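Local coordinates for DNA/RNA-binding protein Alba (PDB 4Z9E), which probably binds double-stranded DNA tightly and without sequence specificity, can also bind RNA, and is thought to take part in DNA compaction, at residues A[7-12]-A[41-46]; A[15-20]-A[45-50]; A[35-40]-A[78-83]; A[63-68]-A[82-87]. All coordinates share one frame; numbering follows the deposited sequence.

Contact 1: A[7-12]-A[41-46]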
loop_
_atom_site.group_PDB
_atom_site.type_symbol
_atom_site.label_atom_id
_atom_site.label_comp_id
_atom_site.label_asym_id
_atom_site.label_seq_id
_atom_site.Cartn_x
_atom_site.Cartn_y
_atom_site.Cartn_z
ATOM N N ILE A 7 9.191 -7.573 10.064
ATOM C CA ILE A 7 7.913 -8.089 10.504
ATOM C C ILE A 7 7.079 -8.481 9.284
ATOM O O ILE A 7 6.634 -7.622 8.520
ATOM C CB ILE A 7 7.222 -7.066 11.443
ATOM C CG1 ILE A 7 8.030 -6.963 12.743
ATOM C CG2 ILE A 7 5.789 -7.471 11.771
ATOM C CD1 ILE A 7 8.022 -5.600 13.395
ATOM N N PHE A 8 6.913 -9.791 9.083
ATOM C CA PHE A 8 6.070 -10.292 8.008
ATOM C C PHE A 8 4.628 -10.298 8.463
ATOM O O PHE A 8 4.245 -11.085 9.326
ATOM C CB PHE A 8 6.489 -11.691 7.584
ATOM C CG PHE A 8 7.833 -11.734 6.919
ATOM C CD1 PHE A 8 7.947 -11.511 5.542
ATOM C CD2 PHE A 8 8.997 -11.970 7.668
ATOM C CE1 PHE A 8 9.187 -11.536 4.922
ATOM C CE2 PHE A 8 10.246 -11.991 7.055
ATOM C CZ PHE A 8 10.336 -11.776 5.680
ATOM N N VAL A 9 3.815 -9.432 7.870
ATOM C CA VAL A 9 2.449 -9.322 8.319
ATOM C C VAL A 9 1.620 -10.373 7.640
ATOM O O VAL A 9 1.508 -10.369 6.437
ATOM C CB VAL A 9 1.880 -7.919 8.079
ATOM C CG1 VAL A 9 0.379 -7.908 8.311
ATOM C CG2 VAL A 9 2.588 -6.943 9.001
ATOM N N GLY A 10 1.041 -11.270 8.436
ATOM C CA GLY A 10 0.186 -12.346 7.935
ATOM C C GLY A 10 -1.217 -12.352 8.529
ATOM O O GLY A 10 -1.899 -11.310 8.579
ATOM N N LYS A 11 -1.647 -13.525 8.994
ATOM C CA LYS A 11 -3.064 -13.738 9.316
ATOM C C LYS A 11 -3.491 -13.455 10.762
ATOM O O LYS A 11 -4.689 -13.359 11.022
ATOM C CB LYS A 11 -3.552 -15.126 8.841
ATOM C CG LYS A 11 -3.728 -15.253 7.318
ATOM C CD LYS A 11 -4.535 -14.103 6.682
ATOM C CE LYS A 11 -4.396 -14.033 5.157
ATOM N NZ LYS A 11 -2.998 -13.783 4.672
ATOM N N LYS A 12 -2.528 -13.319 11.685
ATOM C CA LYS A 12 -2.825 -12.968 13.089
ATOM C C LYS A 12 -3.565 -11.616 13.249
ATOM O O LYS A 12 -3.545 -10.780 12.344
ATOM C CB LYS A 12 -1.531 -12.926 13.895
ATOM C CG LYS A 12 -0.820 -14.261 13.985
ATOM C CD LYS A 12 0.481 -14.111 14.748
ATOM C CE LYS A 12 1.218 -15.440 14.803
ATOM N NZ LYS A 12 2.416 -15.306 15.669
ATOM N N ILE A 41 -1.561 -6.521 2.256
ATOM C CA ILE A 41 -1.049 -5.159 2.072
ATOM C C ILE A 41 -1.920 -4.109 2.802
ATOM O O ILE A 41 -1.390 -3.153 3.384
ATOM C CB ILE A 41 -0.884 -4.837 0.573
ATOM C CG1 ILE A 41 0.268 -5.675 -0.000
ATOM C CG2 ILE A 41 -0.658 -3.351 0.323
ATOM C CD1 ILE A 41 0.406 -5.584 -1.503
ATOM N N SER A 42 -3.239 -4.305 2.806
ATOM C CA SER A 42 -4.131 -3.470 3.599
ATOM C C SER A 42 -3.785 -3.505 5.079
ATOM O O SER A 42 -3.743 -2.477 5.761
ATOM C CB SER A 42 -5.567 -3.947 3.411
ATOM O OG SER A 42 -6.085 -3.404 2.226
ATOM N N LYS A 43 -3.593 -4.709 5.587
ATOM C CA LYS A 43 -3.308 -4.882 6.990
ATOM C C LYS A 43 -1.931 -4.306 7.372
ATOM O O LYS A 43 -1.780 -3.737 8.447
ATOM C CB LYS A 43 -3.427 -6.358 7.355
ATOM C CG LYS A 43 -3.263 -6.653 8.833
ATOM C CD LYS A 43 -3.115 -8.141 9.111
ATOM C CE LYS A 43 -4.447 -8.818 9.288
ATOM N NZ LYS A 43 -4.204 -10.178 9.840
ATOM N N ALA A 44 -0.930 -4.445 6.509
ATOM C CA ALA A 44 0.374 -3.855 6.793
ATOM C C ALA A 44 0.265 -2.339 6.961
ATOM O O ALA A 44 0.907 -1.764 7.833
ATOM C CB ALA A 44 1.391 -4.207 5.712
ATOM N N VAL A 45 -0.510 -1.691 6.102
ATOM C CA VAL A 45 -0.751 -0.243 6.212
ATOM C C VAL A 45 -1.426 0.091 7.537
ATOM O O VAL A 45 -0.957 0.977 8.244
ATOM C CB VAL A 45 -1.569 0.328 5.026
ATOM C CG1 VAL A 45 -1.827 1.821 5.219
ATOM C CG2 VAL A 45 -0.806 0.136 3.715
ATOM N N ASP A 46 -2.492 -0.630 7.883
ATOM C CA ASP A 46 -3.094 -0.541 9.226
ATOM C C ASP A 46 -2.071 -0.637 10.372
ATOM O O ASP A 46 -2.077 0.213 11.288
ATOM C CB ASP A 46 -4.179 -1.617 9.452
ATOM C CG ASP A 46 -5.398 -1.471 8.527
ATOM O OD1 ASP A 46 -5.622 -0.404 7.885
ATOM O OD2 ASP A 46 -6.161 -2.468 8.453
#
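Val9 and Ala44 mark the closest approach of the two backbones, their CA atoms 6.0 Å apart. Segment 7-12 leaves strand 6-8 and turns into a loop, and segment 41-46 forms the first turn and a half of helix 41-55. No bond joins one main chain to the other; the link is made by a lysine. Lys43 runs out from the helix with CG anti to the backbone N (chi1 -175°), continues straight, and then bends at chi3 (-88°), which carries its amine in among the loop carbonyls. Lys43 NZ lies 2.9 Å from Gly10 O, in the carbonyl plane and on a lone pair. A second hydrogen bond, 2.7 Å from Lys43 NZ to Lys12 O, meets its acceptor with the donor tilted 29° from the plane. One ammonium group thus ties together two carbonyls two residues apart, which probably fixes the curve of the loop. Nearer the helix, the aliphatic stem is used: Val9 CG1 rests on Lys43 CD at 3.6 Å, the two side chains slanting across each other, and Val9 CB stands 4.4 Å from Ala44 CB. Were Lys43 a methionine, the Gly10 and Lys12 carbonyls would probably lose their shared donor and the loop would be freer to shift. The hydroxyl of Tyr17 also grips the loop, at Lys12 N, and Val9 packs on Tyr17 and Ile34. The arrangement is the first strand-to-helix connection of the Alba beta-alpha-beta-alpha-beta-beta fold, fastened to the second helix; it carries Lys11, a predicted acetylation site that is unmodified here.

Contact 2: A[15-20]-A[45-50]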
loop_
_atom_site.group_PDB
_atom_site.type_symbol
_atom_site.label_atom_id
_atom_site.label_comp_id
_atom_site.label_asym_id
_atom_site.label_seq_id
_atom_site.Cartn_x
_atom_site.Cartn_y
_atom_site.Cartn_z
ATOM N N MET A 15 -3.111 -6.281 16.044
ATOM C CA MET A 15 -2.416 -5.751 17.211
ATOM C C MET A 15 -1.179 -6.569 17.567
ATOM O O MET A 15 -0.226 -6.018 18.099
ATOM C CB MET A 15 -3.349 -5.623 18.397
ATOM C CG MET A 15 -4.435 -4.564 18.204
ATOM S SD MET A 15 -3.774 -2.918 17.911
ATOM C CE MET A 15 -5.120 -1.902 18.514
ATOM N N ASN A 16 -1.174 -7.863 17.248
ATOM C CA ASN A 16 0.062 -8.658 17.367
ATOM C C ASN A 16 1.219 -8.013 16.656
ATOM O O ASN A 16 2.324 -7.921 17.194
ATOM C CB ASN A 16 -0.114 -10.085 16.830
ATOM C CG ASN A 16 -0.982 -10.908 17.717
ATOM O OD1 ASN A 16 -0.505 -11.478 18.698
ATOM N ND2 ASN A 16 -2.275 -10.900 17.450
ATOM N N TYR A 17 0.952 -7.551 15.439
ATOM C CA TYR A 17 2.000 -6.969 14.636
ATOM C C TYR A 17 2.378 -5.599 15.160
ATOM O O TYR A 17 3.547 -5.226 15.130
ATOM C CB TYR A 17 1.601 -6.975 13.170
ATOM C CG TYR A 17 1.319 -8.377 12.651
ATOM C CD1 TYR A 17 2.346 -9.318 12.515
ATOM C CD2 TYR A 17 0.028 -8.766 12.308
ATOM C CE1 TYR A 17 2.081 -10.612 12.055
ATOM C CE2 TYR A 17 -0.247 -10.054 11.843
ATOM C CZ TYR A 17 0.775 -10.966 11.709
ATOM O OH TYR A 17 0.469 -12.229 11.224
ATOM N N VAL A 18 1.397 -4.860 15.681
ATOM C CA VAL A 18 1.679 -3.553 16.259
ATOM C C VAL A 18 2.584 -3.748 17.481
ATOM O O VAL A 18 3.525 -2.980 17.714
ATOM C CB VAL A 18 0.384 -2.811 16.650
ATOM C CG1 VAL A 18 0.697 -1.498 17.371
ATOM C CG2 VAL A 18 -0.471 -2.531 15.426
ATOM N N LEU A 19 2.307 -4.807 18.238
ATOM C CA LEU A 19 3.094 -5.160 19.409
ATOM C C LEU A 19 4.532 -5.512 19.047
ATOM O O LEU A 19 5.479 -5.027 19.691
ATOM C CB LEU A 19 2.425 -6.313 20.163
ATOM C CG LEU A 19 3.000 -6.707 21.540
ATOM C CD1 LEU A 19 3.036 -5.540 22.526
ATOM C CD2 LEU A 19 2.209 -7.866 22.113
ATOM N N ALA A 20 4.692 -6.349 18.022
ATOM C CA ALA A 20 6.005 -6.714 17.513
ATOM C C ALA A 20 6.842 -5.491 17.147
ATOM O O ALA A 20 8.041 -5.434 17.423
ATOM C CB ALA A 20 5.836 -7.608 16.304
ATOM N N VAL A 45 -0.510 -1.691 6.102
ATOM C CA VAL A 45 -0.751 -0.243 6.212
ATOM C C VAL A 45 -1.426 0.091 7.537
ATOM O O VAL A 45 -0.957 0.977 8.244
ATOM C CB VAL A 45 -1.569 0.328 5.026
ATOM C CG1 VAL A 45 -1.827 1.821 5.219
ATOM C CG2 VAL A 45 -0.806 0.136 3.715
ATOM N N ASP A 46 -2.492 -0.630 7.883
ATOM C CA ASP A 46 -3.094 -0.541 9.226
ATOM C C ASP A 46 -2.071 -0.637 10.372
ATOM O O ASP A 46 -2.077 0.213 11.288
ATOM C CB ASP A 46 -4.179 -1.617 9.452
ATOM C CG ASP A 46 -5.398 -1.471 8.527
ATOM O OD1 ASP A 46 -5.622 -0.404 7.885
ATOM O OD2 ASP A 46 -6.161 -2.468 8.453
ATOM N N VAL A 47 -1.220 -1.674 10.342
ATOM C CA VAL A 47 -0.234 -1.884 11.393
ATOM C C VAL A 47 0.600 -0.641 11.574
ATOM O O VAL A 47 0.761 -0.167 12.686
ATOM C CB VAL A 47 0.685 -3.094 11.123
ATOM C CG1 VAL A 47 1.933 -3.048 11.995
ATOM C CG2 VAL A 47 -0.080 -4.387 11.335
ATOM N N ALA A 48 1.108 -0.100 10.478
ATOM C CA ALA A 48 1.943 1.102 10.550
ATOM C C ALA A 48 1.169 2.332 10.965
ATOM O O ALA A 48 1.730 3.225 11.580
ATOM C CB ALA A 48 2.653 1.373 9.221
ATOM N N GLU A 49 -0.097 2.414 10.595
ATOM C CA GLU A 49 -0.851 3.616 10.916
ATOM C C GLU A 49 -1.309 3.630 12.373
ATOM O O GLU A 49 -1.280 4.663 13.030
ATOM C CB GLU A 49 -2.013 3.803 9.955
ATOM C CG GLU A 49 -1.554 4.369 8.628
ATOM C CD GLU A 49 -1.355 5.872 8.707
ATOM O OE1 GLU A 49 -2.325 6.564 9.050
ATOM O OE2 GLU A 49 -0.243 6.384 8.448
ATOM N N ILE A 50 -1.688 2.470 12.883
ATOM C CA ILE A 50 -2.060 2.360 14.285
ATOM C C ILE A 50 -0.857 2.679 15.152
ATOM O O ILE A 50 -0.946 3.432 16.136
ATOM C CB ILE A 50 -2.561 0.942 14.613
ATOM C CG1 ILE A 50 -3.927 0.732 14.005
ATOM C CG2 ILE A 50 -2.654 0.728 16.106
ATOM C CD1 ILE A 50 -4.274 -0.727 13.847
#
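Val18 and Val47 come nearest where helices 14-25 and 41-55 pass, their CA atoms 5.5 Å apart. The axes of the two short segments approach to 9.0 Å and cross at -54°, and the interface is apolar, with no hydrogen bond between the segments. Its tight part lies round Val47. The CG2 methyl of Val47 presses on Tyr17 CB at 3.6 Å, so Tyr17 contributes the root of its side chain while its ring leads away toward the 7-12 loop. Next to it, Val18 CG2 stands 3.8 Å from Val47 O, a carbonyl that accepts a bond from the Thr51 hydroxyl one turn on. The same Val18 methyl meets Ile50 CG2 at 4.0 Å, the two side chains crossing at about a right angle; with chi1 of -72°, Ile50 sets CG2 anti to its backbone N and turns it to this neighbour. Toward solvent the fit is looser: exposed Met15 starts away from the partner helix and bends back to bring SD within 4.2 Å of Ile50 CG2. Beyond the segment, Val18 continues onto Thr51 and Phe55. This is aliphatic helix-to-helix packing within the helical layer of the two-layer alpha/beta Alba fold.

Contact 3: A[35-40]-A[78-83]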
loop_
_atom_site.group_PDB
_atom_site.type_symbol
_atom_site.label_atom_id
_atom_site.label_comp_id
_atom_site.label_asym_id
_atom_site.label_seq_id
_atom_site.Cartn_x
_atom_site.Cartn_y
_atom_site.Cartn_z
ATOM N N LYS A 35 6.497 -5.867 6.133
ATOM C CA LYS A 35 6.411 -6.472 4.807
ATOM C C LYS A 35 5.145 -7.304 4.677
ATOM O O LYS A 35 4.820 -8.063 5.571
ATOM C CB LYS A 35 7.651 -7.346 4.549
ATOM C CG LYS A 35 7.720 -7.981 3.165
ATOM C CD LYS A 35 8.407 -7.090 2.118
ATOM C CE LYS A 35 7.752 -7.197 0.731
ATOM N NZ LYS A 35 7.444 -8.596 0.297
ATOM N N ALA A 36 4.430 -7.155 3.561
ATOM C CA ALA A 36 3.240 -7.946 3.288
ATOM C C ALA A 36 3.013 -8.140 1.784
ATOM O O ALA A 36 3.515 -7.363 0.976
ATOM C CB ALA A 36 2.013 -7.278 3.908
ATOM N N ARG A 37 2.202 -9.136 1.431
ATOM C CA ARG A 37 1.905 -9.500 0.058
ATOM C C ARG A 37 0.403 -9.684 -0.122
ATOM O O ARG A 37 -0.295 -10.144 0.789
ATOM C CB ARG A 37 2.543 -10.854 -0.289
ATOM C CG ARG A 37 4.042 -10.975 -0.134
ATOM C CD ARG A 37 4.487 -12.145 -0.996
ATOM N NE ARG A 37 5.413 -13.041 -0.324
ATOM C CZ ARG A 37 5.052 -13.957 0.575
ATOM N NH1 ARG A 37 3.776 -14.087 0.925
ATOM N NH2 ARG A 37 5.970 -14.743 1.132
ATOM N N GLY A 38 -0.078 -9.379 -1.327
ATOM C CA GLY A 38 -1.460 -9.640 -1.693
ATOM C C GLY A 38 -2.472 -8.864 -0.863
ATOM O O GLY A 38 -2.317 -7.678 -0.635
ATOM N N LYS A 39 -3.515 -9.559 -0.435
ATOM C CA LYS A 39 -4.591 -8.994 0.345
ATOM C C LYS A 39 -4.087 -8.266 1.591
ATOM O O LYS A 39 -4.558 -7.166 1.893
ATOM C CB LYS A 39 -5.597 -10.079 0.716
ATOM C CG LYS A 39 -6.361 -10.653 -0.470
ATOM C CD LYS A 39 -7.331 -11.750 -0.022
ATOM C CE LYS A 39 -8.136 -12.333 -1.187
ATOM N NZ LYS A 39 -9.057 -13.418 -0.724
ATOM N N THR A 40 -3.087 -8.830 2.263
ATOM C CA THR A 40 -2.635 -8.298 3.543
ATOM C C THR A 40 -1.851 -6.989 3.468
ATOM O O THR A 40 -1.525 -6.395 4.500
ATOM C CB THR A 40 -1.899 -9.369 4.379
ATOM O OG1 THR A 40 -0.998 -10.075 3.544
ATOM C CG2 THR A 40 -2.900 -10.382 4.908
ATOM N N SER A 78 -1.341 -16.271 -11.258
ATOM C CA SER A 78 -0.907 -14.899 -10.982
ATOM C C SER A 78 0.370 -14.795 -10.175
ATOM O O SER A 78 0.823 -15.743 -9.513
ATOM C CB SER A 78 -1.998 -14.101 -10.254
ATOM O OG SER A 78 -3.010 -13.677 -11.146
ATOM N N ASN A 79 0.932 -13.600 -10.252
ATOM C CA ASN A 79 1.972 -13.145 -9.365
ATOM C C ASN A 79 1.325 -12.276 -8.278
ATOM O O ASN A 79 0.096 -12.178 -8.196
ATOM C CB ASN A 79 2.944 -12.312 -10.183
ATOM C CG ASN A 79 3.696 -13.142 -11.196
ATOM O OD1 ASN A 79 4.140 -14.262 -10.903
ATOM N ND2 ASN A 79 3.867 -12.591 -12.386
ATOM N N VAL A 80 2.125 -11.594 -7.469
ATOM C CA VAL A 80 1.539 -10.944 -6.319
ATOM C C VAL A 80 2.237 -9.651 -5.999
ATOM O O VAL A 80 3.466 -9.574 -6.117
ATOM C CB VAL A 80 1.518 -11.936 -5.122
ATOM C CG1 VAL A 80 2.928 -12.273 -4.603
ATOM C CG2 VAL A 80 0.542 -11.501 -4.056
ATOM N N SER A 81 1.443 -8.633 -5.635
ATOM C CA SER A 81 1.954 -7.335 -5.175
ATOM C C SER A 81 2.548 -7.434 -3.752
ATOM O O SER A 81 2.115 -8.236 -2.916
ATOM C CB SER A 81 0.831 -6.301 -5.168
ATOM O OG SER A 81 0.490 -5.848 -6.472
ATOM N N SER A 82 3.538 -6.600 -3.474
ATOM C CA SER A 82 4.146 -6.595 -2.168
ATOM C C SER A 82 4.478 -5.164 -1.715
ATOM O O SER A 82 4.701 -4.262 -2.546
ATOM C CB SER A 82 5.388 -7.491 -2.158
ATOM O OG SER A 82 6.551 -6.722 -2.338
ATOM N N ILE A 83 4.497 -4.959 -0.402
ATOM C CA ILE A 83 4.861 -3.663 0.159
ATOM C C ILE A 83 5.899 -3.906 1.232
ATOM O O ILE A 83 5.880 -4.931 1.911
ATOM C CB ILE A 83 3.648 -2.866 0.687
ATOM C CG1 ILE A 83 4.051 -1.446 1.082
ATOM C CG2 ILE A 83 3.039 -3.556 1.884
ATOM C CD1 ILE A 83 2.884 -0.522 1.398
#
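Lys35 lies over Ser82 and Ile83 because its chain, first directed with CG anti to the backbone N, turns sharply at chi2 (88°) and bends again further out. Lys35 CE comes 3.2 Å from Ile83 O, and the amine passes over Ser82 to a salt bridge with Glu69. Val80 reaches across from the other strand: chi1 of 68° puts CG1 between backbone N and carbonyl carbon, near Arg37 CD at 3.9 Å, and sends CG2 to within 3.5 Å of Gly38 N. With an alanine at Lys35, Glu69 would probably be left without this positive mate and the Ile83 carbonyl without its aliphatic cover. Beneath these side chains the strands run antiparallel. Ala36 and Ile83 form a hydrogen-bonded pair, with Ala36 N to Ile83 O at 3.1 Å and Ile83 N to Ala36 O at 2.9 Å. Arg37 and Ser82 follow as a non-hydrogen-bonded pair. Gly38, at a positive phi of 63°, adds a last bond from its N to Ser81 O at 2.9 Å. Strand 31-37 is flanked on its other edge by strand 6-8, helix 41-55 covers Ala36 and Ile83, and Ser81 OG bonds to Asp46 of the second subunit.

Contact 4: A[63-68]-A[82-87]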
loop_
_atom_site.group_PDB
_atom_site.type_symbol
_atom_site.label_atom_id
_atom_site.label_comp_id
_atom_site.label_asym_id
_atom_site.label_seq_id
_atom_site.Cartn_x
_atom_site.Cartn_y
_atom_site.Cartn_z
ATOM N N GLU A 63 10.864 5.004 4.260
ATOM C CA GLU A 63 10.507 4.718 2.864
ATOM C C GLU A 63 9.424 3.629 2.694
ATOM O O GLU A 63 9.227 2.745 3.555
ATOM C CB GLU A 63 11.745 4.377 2.027
ATOM C CG GLU A 63 12.398 3.048 2.376
ATOM C CD GLU A 63 13.107 2.405 1.188
ATOM O OE1 GLU A 63 13.662 3.143 0.343
ATOM O OE2 GLU A 63 13.117 1.152 1.097
ATOM N N ILE A 64 8.719 3.715 1.573
ATOM C CA ILE A 64 7.728 2.731 1.196
ATOM C C ILE A 64 8.089 2.195 -0.191
ATOM O O ILE A 64 8.230 2.976 -1.127
ATOM C CB ILE A 64 6.321 3.356 1.184
ATOM C CG1 ILE A 64 5.980 3.917 2.558
ATOM C CG2 ILE A 64 5.285 2.318 0.802
ATOM C CD1 ILE A 64 5.095 5.147 2.538
ATOM N N ARG A 65 8.268 0.879 -0.318
ATOM C CA ARG A 65 8.525 0.259 -1.626
ATOM C C ARG A 65 7.371 -0.630 -2.064
ATOM O O ARG A 65 6.874 -1.471 -1.285
ATOM C CB ARG A 65 9.829 -0.547 -1.616
ATOM C CG ARG A 65 11.077 0.319 -1.487
ATOM C CD ARG A 65 12.256 -0.179 -2.330
ATOM N NE ARG A 65 12.889 -1.389 -1.787
ATOM C CZ ARG A 65 12.702 -2.631 -2.244
ATOM N NH1 ARG A 65 11.896 -2.863 -3.279
ATOM N NH2 ARG A 65 13.335 -3.651 -1.661
ATOM N N LEU A 66 6.935 -0.454 -3.306
ATOM C CA LEU A 66 5.975 -1.365 -3.891
ATOM C C LEU A 66 6.654 -2.219 -4.955
ATOM O O LEU A 66 7.399 -1.685 -5.765
ATOM C CB LEU A 66 4.811 -0.600 -4.492
ATOM C CG LEU A 66 4.036 0.292 -3.518
ATOM C CD1 LEU A 66 2.896 1.049 -4.194
ATOM C CD2 LEU A 66 3.462 -0.540 -2.398
ATOM N N ASP A 67 6.401 -3.531 -4.941
ATOM C CA ASP A 67 6.953 -4.462 -5.941
ATOM C C ASP A 67 5.936 -5.516 -6.348
ATOM O O ASP A 67 4.817 -5.573 -5.832
ATOM C CB ASP A 67 8.177 -5.223 -5.407
ATOM C CG ASP A 67 9.318 -4.317 -5.018
ATOM O OD1 ASP A 67 9.616 -3.384 -5.793
ATOM O OD2 ASP A 67 9.941 -4.557 -3.946
ATOM N N THR A 68 6.358 -6.354 -7.284
ATOM C CA THR A 68 5.642 -7.567 -7.650
ATOM C C THR A 68 6.579 -8.755 -7.429
ATOM O O THR A 68 7.767 -8.685 -7.714
ATOM C CB THR A 68 5.179 -7.489 -9.113
ATOM O OG1 THR A 68 4.473 -6.270 -9.294
ATOM C CG2 THR A 68 4.234 -8.600 -9.472
ATOM N N SER A 82 3.538 -6.600 -3.474
ATOM C CA SER A 82 4.146 -6.595 -2.168
ATOM C C SER A 82 4.478 -5.164 -1.715
ATOM O O SER A 82 4.701 -4.262 -2.546
ATOM C CB SER A 82 5.388 -7.491 -2.158
ATOM O OG SER A 82 6.551 -6.722 -2.338
ATOM N N ILE A 83 4.497 -4.959 -0.402
ATOM C CA ILE A 83 4.861 -3.663 0.159
ATOM C C ILE A 83 5.899 -3.906 1.232
ATOM O O ILE A 83 5.880 -4.931 1.911
ATOM C CB ILE A 83 3.648 -2.866 0.687
ATOM C CG1 ILE A 83 4.051 -1.446 1.082
ATOM C CG2 ILE A 83 3.039 -3.556 1.884
ATOM C CD1 ILE A 83 2.884 -0.522 1.398
ATOM N N GLU A 84 6.824 -2.962 1.330
ATOM C CA GLU A 84 7.817 -2.928 2.370
ATOM C C GLU A 84 7.746 -1.509 2.906
ATOM O O GLU A 84 7.937 -0.549 2.145
ATOM C CB GLU A 84 9.187 -3.239 1.777
ATOM C CG GLU A 84 10.372 -3.123 2.715
ATOM C CD GLU A 84 11.713 -3.285 1.988
ATOM O OE1 GLU A 84 11.843 -4.211 1.142
ATOM O OE2 GLU A 84 12.646 -2.486 2.258
ATOM N N ILE A 85 7.412 -1.385 4.196
ATOM C CA ILE A 85 7.327 -0.086 4.897
ATOM C C ILE A 85 8.417 0.010 5.970
ATOM O O ILE A 85 8.488 -0.827 6.889
ATOM C CB ILE A 85 5.947 0.135 5.569
ATOM C CG1 ILE A 85 4.802 -0.083 4.587
ATOM C CG2 ILE A 85 5.830 1.533 6.148
ATOM C CD1 ILE A 85 3.470 -0.343 5.266
ATOM N N THR A 86 9.260 1.033 5.849
ATOM C CA THR A 86 10.335 1.286 6.805
ATOM C C THR A 86 9.948 2.397 7.770
ATOM O O THR A 86 9.673 3.504 7.340
ATOM C CB THR A 86 11.645 1.701 6.087
ATOM O OG1 THR A 86 12.001 0.683 5.160
ATOM C CG2 THR A 86 12.794 1.890 7.069
ATOM N N LEU A 87 9.976 2.105 9.066
ATOM C CA LEU A 87 9.757 3.126 10.082
ATOM C C LEU A 87 11.020 3.466 10.872
ATOM O O LEU A 87 11.911 2.607 11.051
ATOM C CB LEU A 87 8.680 2.644 11.047
ATOM C CG LEU A 87 7.305 2.283 10.477
ATOM C CD1 LEU A 87 6.394 1.750 11.580
ATOM C CD2 LEU A 87 6.674 3.502 9.816
HETATM O O HOH W 1 10.793 0.266 2.803
HETATM O O HOH W 2 7.889 -4.488 -1.867
#
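Arg65 and Glu84 lie side by side on one face of the sheet, pointing the same way, yet their flat ends are turned 74° apart. Arg65 NH2 stands 3.2 Å from Glu84 OE1, but the oxygen is well out of the guanidinium plane, so the attraction is one of charge without an N-H aimed at it. Along its own strand Arg65 has two further acidic neighbours: NH1 makes a salt bridge to Asp67 OD2 at 2.7 Å, its hydrogen bond weak, and NE forms a long pair with Glu63 OE2 at 3.9 Å. Glu63 and Glu84 slant across each other, OE2 to OE2 at 3.8 Å, a like-charge approach that the arginine beside them probably eases. Two waters fill out the network. One joins Glu63 O and OE2 to the Thr86 hydroxyl; the other donates to Arg65 O and Asp67 OD2 and accepts from Ser82 OG. On the opposite face the contact is aliphatic. Ile83 lies alongside both Leu66 and Ile64, with CG1 3.6 Å from Leu66 CD2 and CD1 3.8 Å from Ile64 CG2. The antiparallel backbone holds these rows in register: Arg65 and Glu84 form a hydrogen-bonded pair, Arg65 N to Glu84 O at 2.9 Å and Glu84 N to Arg65 O at 3.0 Å. Strands 60-69 and 80-88 make a beta hairpin whose second strand also pairs with 31-37. Helix 41-55 lies on the aliphatic face, touching Ile83 through Ile41, while Ile64 and Leu66 pack against Leu66 and Ile64 of the second subunit.

In the fold
The four contacts illustrate how a small alpha/beta fold is built from one sheet and one helical layer. Contacts 3 and 4 belong to one mixed sheet, share Ser82 and Ile83 on strand 80-88, and have centres about 10 Å apart. Contacts 1 and 2 share helix 41-55, with centres about 8 Å apart, and Tyr17 links them by reaching the 7-12 loop. Contacts 2 and 3 are most distant, about 17 Å between centres, on opposite sides of the chain's centre. Along the chain, contacts 1 and 2 close before contact 4 opens, whereas contact 3 alternates with both. All four reach the second subunit, so parts of the sheet and of helix 41-55 serve both core and dimer.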